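Local atomic coordinates of ribulose-1,5-bisphosphate carboxylase/oxygenase large subunit (Rhodopseudomonas palustris, PDB entry 3QFW), a protein that adopts the fold of the carbon dioxide-fixing enzyme Rubisco and, as a Rubisco-like protein, probably uses magnesium in related chemistry on a substrate not firmly established. Residues L272-G277 and D306-L311; P115-A120 and G277-V282; I97-V102 and A261-P266; G207-M212 and F239-K244; F283-G288 and R332-D337. All blocks are in the same frame, centred on the assembly; numbering follows the deposited sequence.

Interaction 1: residues L272-G277 and D306-L311; sequences LFRLFG and DPFGKL
With CG of R274 opposite its own backbone N (chi1 173°) and the later torsions extended as well, the arginine runs straight off the last turn of its helix into the loop of D306-L311. F308 takes the same first rotamer (chi1 -174°), which sends its ring back past the arginine chain in the reverse direction. The guanidinium arrives end-on: NH1 and NH2 both donate to the carbonyl O of D306, at 2.8 Å from NH1 and 2.9 Å from NH2, with that oxygen in the guanidinium plane. NH2 also reaches O of L311 at 3.2 Å, from above that carbonyl's plane. CB of F308 sits over one guanidinium face, toward its rim, 3.5 Å from NH1, so apolar contact and backbone carbonyls together hold the group's rotation.

The next residue, L275, completes the apolar half. Its CD1 rests against CE2 of F308 and CD1 of L311, 3.9 Å from each, and its chain crosses that of F308 at nearly a right angle. A type II' turn from F308 to L311 brings both residues to the helix.

NE and NH1 of R274 find further carbonyls, those of N312 and A303, so the positive charge sits at the C-terminal end of helix 294-305, where it is probably welcome. L109 of helix 106-112 packs on L275, F308 and L311, and the loop runs on to strand 315-319.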
# COMPACT_ATOMS: atom_id res chain seq x y z
N LEU B 272 -2.57 -4.50 -13.56
CA LEU B 272 -3.47 -4.49 -12.41
C LEU B 272 -4.23 -3.18 -12.28
O LEU B 272 -5.43 -3.19 -12.02
CB LEU B 272 -2.72 -4.83 -11.12
CG LEU B 272 -2.17 -6.26 -11.05
CD1 LEU B 272 -1.47 -6.50 -9.72
CD2 LEU B 272 -3.26 -7.30 -11.28
N PHE B 273 -3.54 -2.05 -12.41
CA PHE B 273 -4.21 -0.75 -12.36
C PHE B 273 -5.33 -0.68 -13.42
O PHE B 273 -6.46 -0.27 -13.11
CB PHE B 273 -3.19 0.39 -12.55
CG PHE B 273 -2.49 0.82 -11.28
CD1 PHE B 273 -2.53 0.04 -10.12
CD2 PHE B 273 -1.79 2.02 -11.24
CE1 PHE B 273 -1.88 0.46 -8.96
CE2 PHE B 273 -1.15 2.45 -10.08
CZ PHE B 273 -1.19 1.66 -8.94
N ARG B 274 -5.00 -1.08 -14.65
CA ARG B 274 -5.98 -1.19 -15.75
C ARG B 274 -7.16 -2.10 -15.38
O ARG B 274 -8.32 -1.72 -15.54
CB ARG B 274 -5.27 -1.73 -16.99
CG ARG B 274 -6.20 -2.07 -18.19
CD ARG B 274 -5.42 -2.77 -19.28
NE ARG B 274 -6.21 -3.04 -20.49
CZ ARG B 274 -5.73 -3.67 -21.55
NH1 ARG B 274 -4.47 -4.07 -21.55
NH2 ARG B 274 -6.51 -3.89 -22.61
N LEU B 275 -6.85 -3.29 -14.89
CA LEU B 275 -7.87 -4.24 -14.46
C LEU B 275 -8.84 -3.58 -13.48
O LEU B 275 -10.06 -3.74 -13.58
CB LEU B 275 -7.19 -5.45 -13.77
CG LEU B 275 -8.08 -6.57 -13.22
CD1 LEU B 275 -8.72 -7.36 -14.36
CD2 LEU B 275 -7.31 -7.52 -12.32
N PHE B 276 -8.29 -2.85 -12.51
CA PHE B 276 -9.10 -2.24 -11.46
C PHE B 276 -9.86 -0.98 -11.88
O PHE B 276 -10.74 -0.52 -11.15
CB PHE B 276 -8.24 -1.96 -10.22
CG PHE B 276 -7.72 -3.21 -9.56
CD1 PHE B 276 -8.44 -4.39 -9.62
CD2 PHE B 276 -6.49 -3.21 -8.92
CE1 PHE B 276 -7.96 -5.55 -9.02
CE2 PHE B 276 -6.00 -4.36 -8.32
CZ PHE B 276 -6.74 -5.53 -8.38
N GLY B 277 -9.50 -0.42 -13.03
CA GLY B 277 -10.27 0.66 -13.64
C GLY B 277 -9.55 1.91 -14.09
O GLY B 277 -10.20 2.90 -14.45
N ASP B 306 -2.42 -3.66 -24.61
CA ASP B 306 -2.65 -4.84 -25.43
C ASP B 306 -3.93 -5.60 -25.06
O ASP B 306 -4.50 -5.37 -23.99
CB ASP B 306 -1.42 -5.75 -25.40
CG ASP B 306 -0.22 -5.11 -26.08
OD1 ASP B 306 -0.39 -4.08 -26.76
OD2 ASP B 306 0.91 -5.63 -25.93
N PRO B 307 -4.38 -6.50 -25.95
CA PRO B 307 -5.56 -7.31 -25.62
C PRO B 307 -5.43 -7.93 -24.23
O PRO B 307 -4.37 -8.44 -23.87
CB PRO B 307 -5.54 -8.39 -26.70
CG PRO B 307 -4.91 -7.70 -27.88
CD PRO B 307 -3.83 -6.84 -27.27
N PHE B 308 -6.53 -7.88 -23.48
CA PHE B 308 -6.58 -8.33 -22.10
C PHE B 308 -8.05 -8.65 -21.86
O PHE B 308 -8.85 -7.76 -21.57
CB PHE B 308 -6.08 -7.19 -21.19
CG PHE B 308 -5.96 -7.56 -19.73
CD1 PHE B 308 -5.39 -8.76 -19.34
CD2 PHE B 308 -6.38 -6.67 -18.76
CE1 PHE B 308 -5.26 -9.07 -17.98
CE2 PHE B 308 -6.25 -6.99 -17.40
CZ PHE B 308 -5.69 -8.19 -17.03
N GLY B 309 -8.42 -9.91 -22.03
CA GLY B 309 -9.83 -10.26 -22.15
C GLY B 309 -10.58 -9.29 -23.06
O GLY B 309 -10.07 -8.86 -24.10
N LYS B 310 -11.79 -8.92 -22.64
CA LYS B 310 -12.61 -7.93 -23.34
C LYS B 310 -12.43 -6.51 -22.79
O LYS B 310 -13.25 -5.64 -23.06
CB LYS B 310 -14.09 -8.32 -23.22
CG LYS B 310 -14.49 -9.51 -24.09
CD LYS B 310 -15.81 -10.12 -23.61
CE LYS B 310 -15.60 -10.98 -22.37
NZ LYS B 310 -16.87 -11.61 -21.87
N LEU B 311 -11.35 -6.28 -22.04
CA LEU B 311 -11.17 -5.01 -21.34
C LEU B 311 -10.59 -3.88 -22.18
O LEU B 311 -9.68 -4.09 -22.98
CB LEU B 311 -10.28 -5.21 -20.11
CG LEU B 311 -10.84 -6.25 -19.14
CD1 LEU B 311 -10.05 -6.23 -17.84
CD2 LEU B 311 -12.30 -5.98 -18.88

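Interaction 2: residues P115-A120 and G277-V282; sequences PRVGLA and GADATV
D279 reaches across to the turn of P115-G118, and its side chain can be followed outward one atom at a time. CB lies 3.9 Å from the backbone N of G118, at the near end of the approach. CG, set beside the aspartate's own backbone N (chi1 -58°), comes within 3.7 Å of CB of V117, whose chain crosses the carboxylate at about a right angle. OD1 is the busiest atom: the consecutive amides V117 N and G118 N both donate to it, at 2.8 Å each, and both meet it from the same face, well above the carboxylate plane. The bond from G118 is the straighter, at 164° against 151°. OD2 turns to other partners, accepting a hydrogen bond from a water whose O is 2.7 Å from OD2 of D279, and another from the amide of V251.

That water extends the grip. It donates to O of G277 as well and accepts from R116 N at 3.0 Å, so it ties the bend after the helix to the same turn. The P115 ring packs on D279 and A278, with CB 3.3 Å from OD1 of D279 and CG 3.2 Å from O of A278, a buried carbonyl that has no polar partner in the model. G277 itself closes a Schellman motif, its positive phi allowing the chain to leave helix 265-276.

Helix 118-126 is thus tied to the N-terminal end of strand 280-284, which is flanked by strands 250-253 and 315-319 in the barrel.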
# COMPACT_ATOMS: atom_id res chain seq x y z
N PRO B 115 -10.92 -0.53 -17.55
CA PRO B 115 -11.19 0.90 -17.72
C PRO B 115 -12.59 1.15 -18.25
O PRO B 115 -13.00 0.49 -19.22
CB PRO B 115 -10.14 1.33 -18.75
CG PRO B 115 -9.05 0.32 -18.62
CD PRO B 115 -9.76 -0.97 -18.33
N ARG B 116 -13.32 2.07 -17.62
CA ARG B 116 -14.67 2.39 -18.09
C ARG B 116 -14.65 3.34 -19.29
O ARG B 116 -15.60 3.38 -20.06
CB ARG B 116 -15.53 2.98 -16.96
CG ARG B 116 -15.41 2.28 -15.60
CD ARG B 116 -15.44 0.78 -15.73
NE ARG B 116 -16.20 0.12 -14.67
CZ ARG B 116 -15.76 -0.90 -13.95
NH1 ARG B 116 -14.54 -1.38 -14.16
NH2 ARG B 116 -16.53 -1.46 -13.03
N VAL B 117 -13.58 4.12 -19.44
CA VAL B 117 -13.47 5.08 -20.53
C VAL B 117 -12.40 4.62 -21.52
O VAL B 117 -12.63 4.54 -22.73
CB VAL B 117 -13.11 6.49 -20.02
CG1 VAL B 117 -12.86 7.45 -21.21
CG2 VAL B 117 -14.20 7.03 -19.11
N GLY B 118 -11.23 4.31 -20.98
CA GLY B 118 -10.15 3.72 -21.74
C GLY B 118 -9.50 4.63 -22.76
O GLY B 118 -9.83 5.82 -22.89
N LEU B 119 -8.54 4.07 -23.48
CA LEU B 119 -7.79 4.80 -24.49
C LEU B 119 -8.73 5.42 -25.53
O LEU B 119 -8.58 6.59 -25.87
CB LEU B 119 -6.77 3.87 -25.16
CG LEU B 119 -6.05 4.34 -26.44
CD1 LEU B 119 -5.25 5.61 -26.18
CD2 LEU B 119 -5.16 3.22 -26.96
N ALA B 120 -9.69 4.64 -26.01
CA ALA B 120 -10.59 5.15 -27.05
C ALA B 120 -11.47 6.28 -26.50
O ALA B 120 -11.69 7.29 -27.17
CB ALA B 120 -11.44 4.03 -27.62
N GLY B 277 -9.50 -0.42 -13.03
CA GLY B 277 -10.27 0.66 -13.64
C GLY B 277 -9.55 1.91 -14.09
O GLY B 277 -10.20 2.90 -14.45
N ALA B 278 -8.23 1.91 -14.08
CA ALA B 278 -7.50 3.10 -14.48
C ALA B 278 -7.64 3.32 -16.00
O ALA B 278 -7.42 2.40 -16.78
CB ALA B 278 -6.04 2.98 -14.09
N ASP B 279 -8.00 4.53 -16.41
CA ASP B 279 -8.08 4.84 -17.84
C ASP B 279 -6.75 5.35 -18.37
O ASP B 279 -6.43 5.17 -19.56
CB ASP B 279 -9.17 5.87 -18.12
CG ASP B 279 -10.53 5.40 -17.66
OD1 ASP B 279 -11.04 4.41 -18.23
OD2 ASP B 279 -11.08 6.02 -16.73
N ALA B 280 -5.98 5.98 -17.49
CA ALA B 280 -4.60 6.33 -17.82
C ALA B 280 -3.74 5.96 -16.63
O ALA B 280 -4.21 5.90 -15.50
CB ALA B 280 -4.46 7.81 -18.16
N THR B 281 -2.47 5.69 -16.89
CA THR B 281 -1.60 5.28 -15.80
C THR B 281 -0.23 5.96 -15.90
O THR B 281 0.49 5.81 -16.90
CB THR B 281 -1.53 3.74 -15.67
OG1 THR B 281 -0.76 3.38 -14.53
CG2 THR B 281 -0.91 3.09 -16.93
N VAL B 282 0.09 6.73 -14.86
CA VAL B 282 1.32 7.51 -14.81
C VAL B 282 2.47 6.64 -14.31
O VAL B 282 2.30 5.83 -13.42
CB VAL B 282 1.15 8.74 -13.87
CG1 VAL B 282 2.45 9.53 -13.75
CG2 VAL B 282 0.00 9.62 -14.34
O HOH W 1 -12.55 4.05 -15.57

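Interaction 3: residues I97-V102 and A261-P266; sequences IALADV and AKIAAP
K262 joins L99 in an unusual way: it sits at the centre of an inverse gamma turn, and the kink presents its carbonyl O to the other segment. L99 N donates to that oxygen at 3.0 Å, in the carbonyl plane, while O of L99 accepts from A264 N at 2.9 Å in a bond that is almost perfectly straight (179°). Together they make one parallel bridge between L99 and I263, with no further rungs. CA of A98 adds a CH...O contact to the same lysine carbonyl, at 3.2 Å.

The side chains divide between two faces. On one, CB of A98 and CG of K262 are only 3.5 Å apart, tighter than ordinary carbon contact, before the lysine chain bends at its second and third torsions and leads its amine away from the contact. On the other, L99 and I263 lie side by side and point the same way, CD2 of the leucine 4.0 Å from CG2 of the isoleucine. The methyl CB of A264 lies 3.6 Å from O of L99, beside the bond that its own N makes to that oxygen.

A264 is also the N-cap residue of helix 265-276, and the bridge therefore holds the start of that barrel helix to the chain just after strand 97-98. The strand pairs with strand 8-15 in the antiparallel sheet, L84 and F88 of helix 80-88 pack on I263, and M257 of the second subunit touches both I263 and A261.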
# COMPACT_ATOMS: atom_id res chain seq x y z
N ILE B 97 12.53 -11.82 -3.35
CA ILE B 97 11.42 -12.15 -4.24
C ILE B 97 10.73 -10.91 -4.79
O ILE B 97 10.60 -9.89 -4.11
CB ILE B 97 10.38 -13.05 -3.53
CG1 ILE B 97 9.25 -13.44 -4.49
CG2 ILE B 97 9.83 -12.36 -2.29
CD1 ILE B 97 8.27 -14.43 -3.91
N ALA B 98 10.30 -11.01 -6.05
CA ALA B 98 9.48 -9.99 -6.68
C ALA B 98 8.33 -10.68 -7.38
O ALA B 98 8.49 -11.76 -7.94
CB ALA B 98 10.31 -9.18 -7.67
N LEU B 99 7.15 -10.06 -7.34
CA LEU B 99 6.02 -10.57 -8.09
C LEU B 99 6.10 -9.98 -9.51
O LEU B 99 6.05 -8.78 -9.66
CB LEU B 99 4.71 -10.13 -7.43
CG LEU B 99 3.46 -10.47 -8.23
CD1 LEU B 99 3.29 -11.98 -8.31
CD2 LEU B 99 2.22 -9.80 -7.65
N ALA B 100 6.22 -10.84 -10.53
CA ALA B 100 6.51 -10.39 -11.91
C ALA B 100 5.31 -10.34 -12.86
O ALA B 100 5.20 -9.42 -13.67
CB ALA B 100 7.63 -11.25 -12.53
N ASP B 101 4.43 -11.33 -12.78
CA ASP B 101 3.23 -11.35 -13.63
C ASP B 101 2.13 -12.18 -12.97
O ASP B 101 2.38 -12.94 -12.04
CB ASP B 101 3.54 -11.92 -15.01
CG ASP B 101 2.57 -11.42 -16.08
OD1 ASP B 101 1.69 -10.59 -15.77
OD2 ASP B 101 2.70 -11.86 -17.25
N VAL B 102 0.90 -12.02 -13.48
CA VAL B 102 -0.23 -12.80 -12.99
C VAL B 102 -1.14 -13.14 -14.17
O VAL B 102 -1.52 -12.27 -14.95
CB VAL B 102 -1.04 -12.04 -11.91
CG1 VAL B 102 -2.12 -12.94 -11.27
CG2 VAL B 102 -0.10 -11.53 -10.83
N ALA B 261 6.42 -2.28 -1.95
CA ALA B 261 6.52 -3.72 -2.07
C ALA B 261 7.03 -4.05 -3.48
O ALA B 261 6.79 -3.30 -4.43
CB ALA B 261 5.18 -4.37 -1.82
N LYS B 262 7.75 -5.15 -3.62
CA LYS B 262 8.44 -5.47 -4.85
C LYS B 262 7.53 -6.17 -5.85
O LYS B 262 7.67 -7.36 -6.12
CB LYS B 262 9.68 -6.32 -4.58
CG LYS B 262 10.69 -6.33 -5.72
CD LYS B 262 11.04 -4.92 -6.16
CE LYS B 262 12.47 -4.85 -6.66
NZ LYS B 262 12.89 -3.45 -6.98
N ILE B 263 6.57 -5.41 -6.38
CA ILE B 263 5.74 -5.86 -7.49
C ILE B 263 6.24 -5.16 -8.75
O ILE B 263 6.37 -3.94 -8.77
CB ILE B 263 4.26 -5.51 -7.26
CG1 ILE B 263 3.78 -6.08 -5.91
CG2 ILE B 263 3.41 -6.01 -8.41
CD1 ILE B 263 2.31 -5.82 -5.63
N ALA B 264 6.52 -5.92 -9.81
CA ALA B 264 7.05 -5.31 -11.03
C ALA B 264 6.10 -4.25 -11.57
O ALA B 264 4.88 -4.46 -11.60
CB ALA B 264 7.33 -6.38 -12.09
N ALA B 265 6.66 -3.13 -12.00
CA ALA B 265 5.86 -2.00 -12.50
C ALA B 265 4.94 -2.37 -13.65
O ALA B 265 3.78 -1.93 -13.68
CB ALA B 265 6.74 -0.82 -12.88
N PRO B 266 5.43 -3.15 -14.61
CA PRO B 266 4.48 -3.36 -15.71
C PRO B 266 3.23 -4.09 -15.24
O PRO B 266 2.12 -3.75 -15.63
CB PRO B 266 5.28 -4.19 -16.73
CG PRO B 266 6.71 -3.83 -16.45
CD PRO B 266 6.78 -3.65 -14.93

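Interaction 4: residues G207-M212 and F239-K244; sequences GTLDDM and FHAIVK
M212 and I242 carry the first shell, and their chains pass at a slant. A bend at the methionine's last torsion (chi3 -57°) turns the terminal methyl toward the isoleucine, so that CE rests 3.8 Å from CG1 of I242. CD1 of I242 continues past it to CB of M212, at 4.0 Å. L209 adds a lighter touch one turn earlier: its CD1 lies 4.3 Å from CB of A241 and equally far from CG1 of I242. All the partners are aliphatic or thioether, and the contact between the two segments rests on apolar packing. Cutting I242 back to an alanine is likely to open a gap beside the methionine methyl and let the thioether end turn more freely.

The next shell concerns the helix that offers L209 and M212. T208 and D211 form a capping box: T208 N donates to OD2 of D211 at 2.9 Å, and D211 N returns a bond to OG1 of T208 at 3.1 Å. These bonds cap the first turn, which carries L209 and M212, and probably help to hold it in place. I205 touches both M212 and I242, and V229 of strand 226-229 backs the methionine.

Farther out lies the second subunit, whose L209 packs on L209, while its R213 forms a salt bridge with D210. Helices 209-222 and 236-243, packed side by side outside the strands, are typical of the helical layer of a TIM barrel, here also part of a dimer interface.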
# COMPACT_ATOMS: atom_id res chain seq x y z
N GLY B 207 -7.40 10.41 0.99
CA GLY B 207 -7.89 10.10 2.33
C GLY B 207 -8.63 8.78 2.45
O GLY B 207 -8.29 7.81 1.78
N THR B 208 -9.64 8.73 3.33
CA THR B 208 -10.46 7.54 3.49
C THR B 208 -11.45 7.47 2.33
O THR B 208 -11.58 8.42 1.58
CB THR B 208 -11.31 7.58 4.78
OG1 THR B 208 -12.29 8.61 4.66
CG2 THR B 208 -10.44 7.82 6.03
N LEU B 209 -12.14 6.35 2.20
CA LEU B 209 -13.17 6.22 1.17
C LEU B 209 -14.21 7.33 1.32
O LEU B 209 -14.72 7.83 0.32
CB LEU B 209 -13.83 4.84 1.23
CG LEU B 209 -14.91 4.53 0.19
CD1 LEU B 209 -14.40 4.74 -1.24
CD2 LEU B 209 -15.42 3.11 0.39
N ASP B 210 -14.51 7.71 2.56
CA ASP B 210 -15.43 8.82 2.81
C ASP B 210 -14.88 10.12 2.23
O ASP B 210 -15.60 10.85 1.53
CB ASP B 210 -15.67 9.03 4.32
CG ASP B 210 -16.29 7.81 4.99
OD1 ASP B 210 -16.90 6.96 4.30
OD2 ASP B 210 -16.18 7.71 6.23
N ASP B 211 -13.62 10.42 2.52
CA ASP B 211 -12.98 11.60 1.95
C ASP B 211 -13.03 11.55 0.42
O ASP B 211 -13.34 12.55 -0.25
CB ASP B 211 -11.53 11.71 2.41
CG ASP B 211 -11.40 11.88 3.93
OD1 ASP B 211 -12.17 12.66 4.51
OD2 ASP B 211 -10.51 11.24 4.53
N MET B 212 -12.73 10.39 -0.15
CA MET B 212 -12.67 10.25 -1.60
C MET B 212 -14.03 10.50 -2.27
O MET B 212 -14.10 11.19 -3.28
CB MET B 212 -12.06 8.91 -2.03
CG MET B 212 -10.52 8.91 -2.05
SD MET B 212 -9.78 7.60 -3.09
CE MET B 212 -10.52 6.16 -2.33
N PHE B 239 -9.88 2.23 -4.40
CA PHE B 239 -9.66 2.75 -5.74
C PHE B 239 -10.71 2.16 -6.67
O PHE B 239 -11.37 2.88 -7.42
CB PHE B 239 -8.25 2.41 -6.24
CG PHE B 239 -8.05 2.68 -7.73
CD1 PHE B 239 -8.02 3.99 -8.21
CD2 PHE B 239 -7.89 1.63 -8.62
CE1 PHE B 239 -7.83 4.25 -9.58
CE2 PHE B 239 -7.70 1.88 -10.00
CZ PHE B 239 -7.67 3.19 -10.47
N HIS B 240 -10.90 0.84 -6.58
CA HIS B 240 -11.86 0.15 -7.44
C HIS B 240 -13.28 0.64 -7.17
O HIS B 240 -14.07 0.83 -8.10
CB HIS B 240 -11.76 -1.35 -7.21
CG HIS B 240 -12.53 -2.18 -8.18
ND1 HIS B 240 -12.46 -2.00 -9.54
CD2 HIS B 240 -13.38 -3.21 -7.98
CE1 HIS B 240 -13.24 -2.88 -10.14
NE2 HIS B 240 -13.81 -3.63 -9.22
N ALA B 241 -13.60 0.84 -5.90
CA ALA B 241 -14.91 1.36 -5.51
C ALA B 241 -15.18 2.73 -6.13
O ALA B 241 -16.30 2.99 -6.57
CB ALA B 241 -15.02 1.44 -3.99
N ILE B 242 -14.17 3.59 -6.14
CA ILE B 242 -14.30 4.92 -6.75
C ILE B 242 -14.48 4.81 -8.26
O ILE B 242 -15.25 5.56 -8.85
CB ILE B 242 -13.10 5.84 -6.43
CG1 ILE B 242 -13.23 6.42 -5.02
CG2 ILE B 242 -13.02 6.99 -7.41
CD1 ILE B 242 -14.38 7.40 -4.87
N VAL B 243 -13.75 3.89 -8.88
CA VAL B 243 -13.89 3.68 -10.32
C VAL B 243 -15.35 3.40 -10.67
O VAL B 243 -15.88 3.93 -11.65
CB VAL B 243 -13.01 2.51 -10.81
CG1 VAL B 243 -13.44 2.02 -12.19
CG2 VAL B 243 -11.53 2.92 -10.81
N LYS B 244 -16.01 2.59 -9.85
CA LYS B 244 -17.42 2.26 -10.04
C LYS B 244 -18.38 3.42 -9.80
O LYS B 244 -19.56 3.34 -10.15
CB LYS B 244 -17.80 1.07 -9.16
CG LYS B 244 -17.36 -0.26 -9.73
CD LYS B 244 -17.41 -1.34 -8.67
CE LYS B 244 -16.96 -2.67 -9.24
NZ LYS B 244 -16.89 -3.73 -8.18

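Interaction 5: residues F283-G288 and R332-D337; sequences FPNYGG and RFYGQD. With SO4 (sulfate ion), chain G.
Y334 drives its hydroxyl in among F283, N285 and Y286, where the packing is close. Its OH donates to OD1 of N285 at 2.7 Å, within the amide's carbonyl plane, and OD1 in turn lies at the edge of the tyrosine ring. F283 brings a ring edge to the same hydroxyl, with CE1 at 3.4 Å, after a first torsion of 63° that seats its CG between backbone N and carbonyl carbon. Beside this, CE1 of Y286 stands over the centre of the F333 ring, 3.8 Å from CD2, the two planes inclined at 46°. The hydroxyl of Y286 lies alongside F333 and hydrogen-bonds to E329. CD2 of F333 covers a face of Y334 in the same fashion, so three aromatic rings follow one another. A phenylalanine in place of Y334 would probably keep much of the ring packing but leave OD1 of N285 without its hydroxyl donor.

Toward solvent the contact thins out. R332 is exposed and takes no part in the aromatic group. Its NH1 holds O4 of a sulfate at 3.1 Å, whereas the bond from NH2 to O3 is weak. The ion probably comes from the crystallisation liquor.

The chemistry is thus one directional hydrogen bond set among aromatic carbon: the rings supply contact area, and the phenol-amide bond probably helps to set where the loop after strand 280-284 sits against the end of helix 327-334.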
# COMPACT_ATOMS: atom_id res chain seq x y z
N PHE B 283 3.64 6.80 -14.92
CA PHE B 283 4.84 6.07 -14.51
C PHE B 283 6.07 6.84 -14.96
O PHE B 283 6.02 7.58 -15.97
CB PHE B 283 4.87 4.66 -15.12
CG PHE B 283 4.93 4.64 -16.63
CD1 PHE B 283 6.13 4.40 -17.29
CD2 PHE B 283 3.79 4.84 -17.38
CE1 PHE B 283 6.18 4.37 -18.69
CE2 PHE B 283 3.83 4.82 -18.78
CZ PHE B 283 5.02 4.58 -19.42
N PRO B 284 7.17 6.70 -14.22
CA PRO B 284 8.41 7.39 -14.57
C PRO B 284 9.03 6.79 -15.82
O PRO B 284 9.24 5.57 -15.90
CB PRO B 284 9.29 7.19 -13.33
CG PRO B 284 8.74 5.98 -12.66
CD PRO B 284 7.27 5.97 -12.94
N ASN B 285 9.29 7.64 -16.81
CA ASN B 285 9.86 7.22 -18.08
C ASN B 285 11.28 6.74 -17.82
O ASN B 285 11.88 7.08 -16.80
CB ASN B 285 9.87 8.41 -19.05
CG ASN B 285 10.22 8.02 -20.47
OD1 ASN B 285 9.60 7.14 -21.07
ND2 ASN B 285 11.23 8.69 -21.03
N TYR B 286 11.82 5.92 -18.72
CA TYR B 286 13.23 5.56 -18.63
C TYR B 286 14.01 6.85 -18.82
O TYR B 286 13.51 7.80 -19.42
CB TYR B 286 13.60 4.55 -19.71
CG TYR B 286 13.40 5.07 -21.11
CD1 TYR B 286 12.16 5.01 -21.72
CD2 TYR B 286 14.46 5.61 -21.83
CE1 TYR B 286 11.96 5.48 -23.00
CE2 TYR B 286 14.28 6.09 -23.12
CZ TYR B 286 13.03 6.02 -23.70
OH TYR B 286 12.83 6.49 -24.98
N GLY B 287 15.23 6.90 -18.30
CA GLY B 287 16.09 8.06 -18.48
C GLY B 287 15.61 9.32 -17.77
O GLY B 287 16.24 10.37 -17.88
N GLY B 288 14.48 9.21 -17.07
CA GLY B 288 14.01 10.30 -16.23
C GLY B 288 14.77 10.26 -14.90
O GLY B 288 15.88 9.74 -14.84
N ARG B 332 8.55 7.55 -31.04
CA ARG B 332 9.14 6.40 -31.72
C ARG B 332 9.11 5.20 -30.77
O ARG B 332 8.77 4.09 -31.16
CB ARG B 332 10.58 6.69 -32.15
CG ARG B 332 10.68 7.63 -33.35
CD ARG B 332 12.13 8.11 -33.58
NE ARG B 332 12.17 9.25 -34.50
CZ ARG B 332 12.91 10.34 -34.32
NH1 ARG B 332 13.68 10.46 -33.25
NH2 ARG B 332 12.86 11.33 -35.20
N PHE B 333 9.48 5.46 -29.52
CA PHE B 333 9.55 4.40 -28.53
C PHE B 333 8.19 3.79 -28.24
O PHE B 333 8.02 2.57 -28.28
CB PHE B 333 10.15 4.92 -27.22
CG PHE B 333 10.45 3.83 -26.24
CD1 PHE B 333 11.60 3.07 -26.37
CD2 PHE B 333 9.58 3.55 -25.20
CE1 PHE B 333 11.89 2.05 -25.48
CE2 PHE B 333 9.85 2.54 -24.30
CZ PHE B 333 11.01 1.79 -24.43
N TYR B 334 7.22 4.64 -27.95
CA TYR B 334 5.92 4.18 -27.46
C TYR B 334 4.86 4.03 -28.53
O TYR B 334 3.82 3.41 -28.30
CB TYR B 334 5.40 5.14 -26.38
CG TYR B 334 6.15 5.08 -25.06
CD1 TYR B 334 6.02 3.99 -24.21
CD2 TYR B 334 6.97 6.13 -24.66
CE1 TYR B 334 6.69 3.93 -23.01
CE2 TYR B 334 7.65 6.08 -23.44
CZ TYR B 334 7.50 4.97 -22.62
OH TYR B 334 8.17 4.89 -21.40
N GLY B 335 5.10 4.59 -29.71
CA GLY B 335 4.02 4.69 -30.67
C GLY B 335 3.15 5.84 -30.23
O GLY B 335 3.48 6.53 -29.26
N GLN B 336 2.03 6.04 -30.91
CA GLN B 336 1.20 7.22 -30.68
C GLN B 336 0.07 7.00 -29.67
O GLN B 336 -0.63 7.94 -29.31
CB GLN B 336 0.63 7.75 -32.00
CG GLN B 336 1.69 8.30 -32.94
CD GLN B 336 1.12 8.68 -34.29
OE1 GLN B 336 -0.06 8.99 -34.43
NE2 GLN B 336 1.97 8.64 -35.31
N ASP B 337 -0.10 5.75 -29.24
CA ASP B 337 -1.08 5.43 -28.21
C ASP B 337 -0.46 5.64 -26.82
O ASP B 337 -0.21 4.69 -26.07
CB ASP B 337 -1.60 4.00 -28.36
CG ASP B 337 -2.61 3.85 -29.49
OD1 ASP B 337 -3.18 4.87 -29.94
OD2 ASP B 337 -2.84 2.70 -29.91
S SO4 G . 14.75 14.47 -33.18
O1 SO4 G . 13.62 15.22 -32.63
O2 SO4 G . 15.97 15.27 -32.98
O3 SO4 G . 14.56 14.23 -34.60
O4 SO4 G . 14.87 13.19 -32.48

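Along the chain, interactions 3 and 4 both close before interaction 1 opens, interactions 1 and 2 cross, and interaction 2 closes before interaction 5 opens. Interaction 3 joins the N-terminal sheet to the start of helix 265-276, and interaction 1 uses its other end, their centres about 17 Å apart. Interactions 1 and 2 share G277, with centres about 9 Å apart. Strand 280-284 then leads to interaction 5, about 17 Å from interaction 2 between centres. Helix 265-276 and strand 280-284 thus connect interactions 3, 1, 2 and 5, while interaction 4, in the barrel's outer helical layer, adjoins interaction 1 through H240 and V243; interactions 3 and 4 both reach the second subunit.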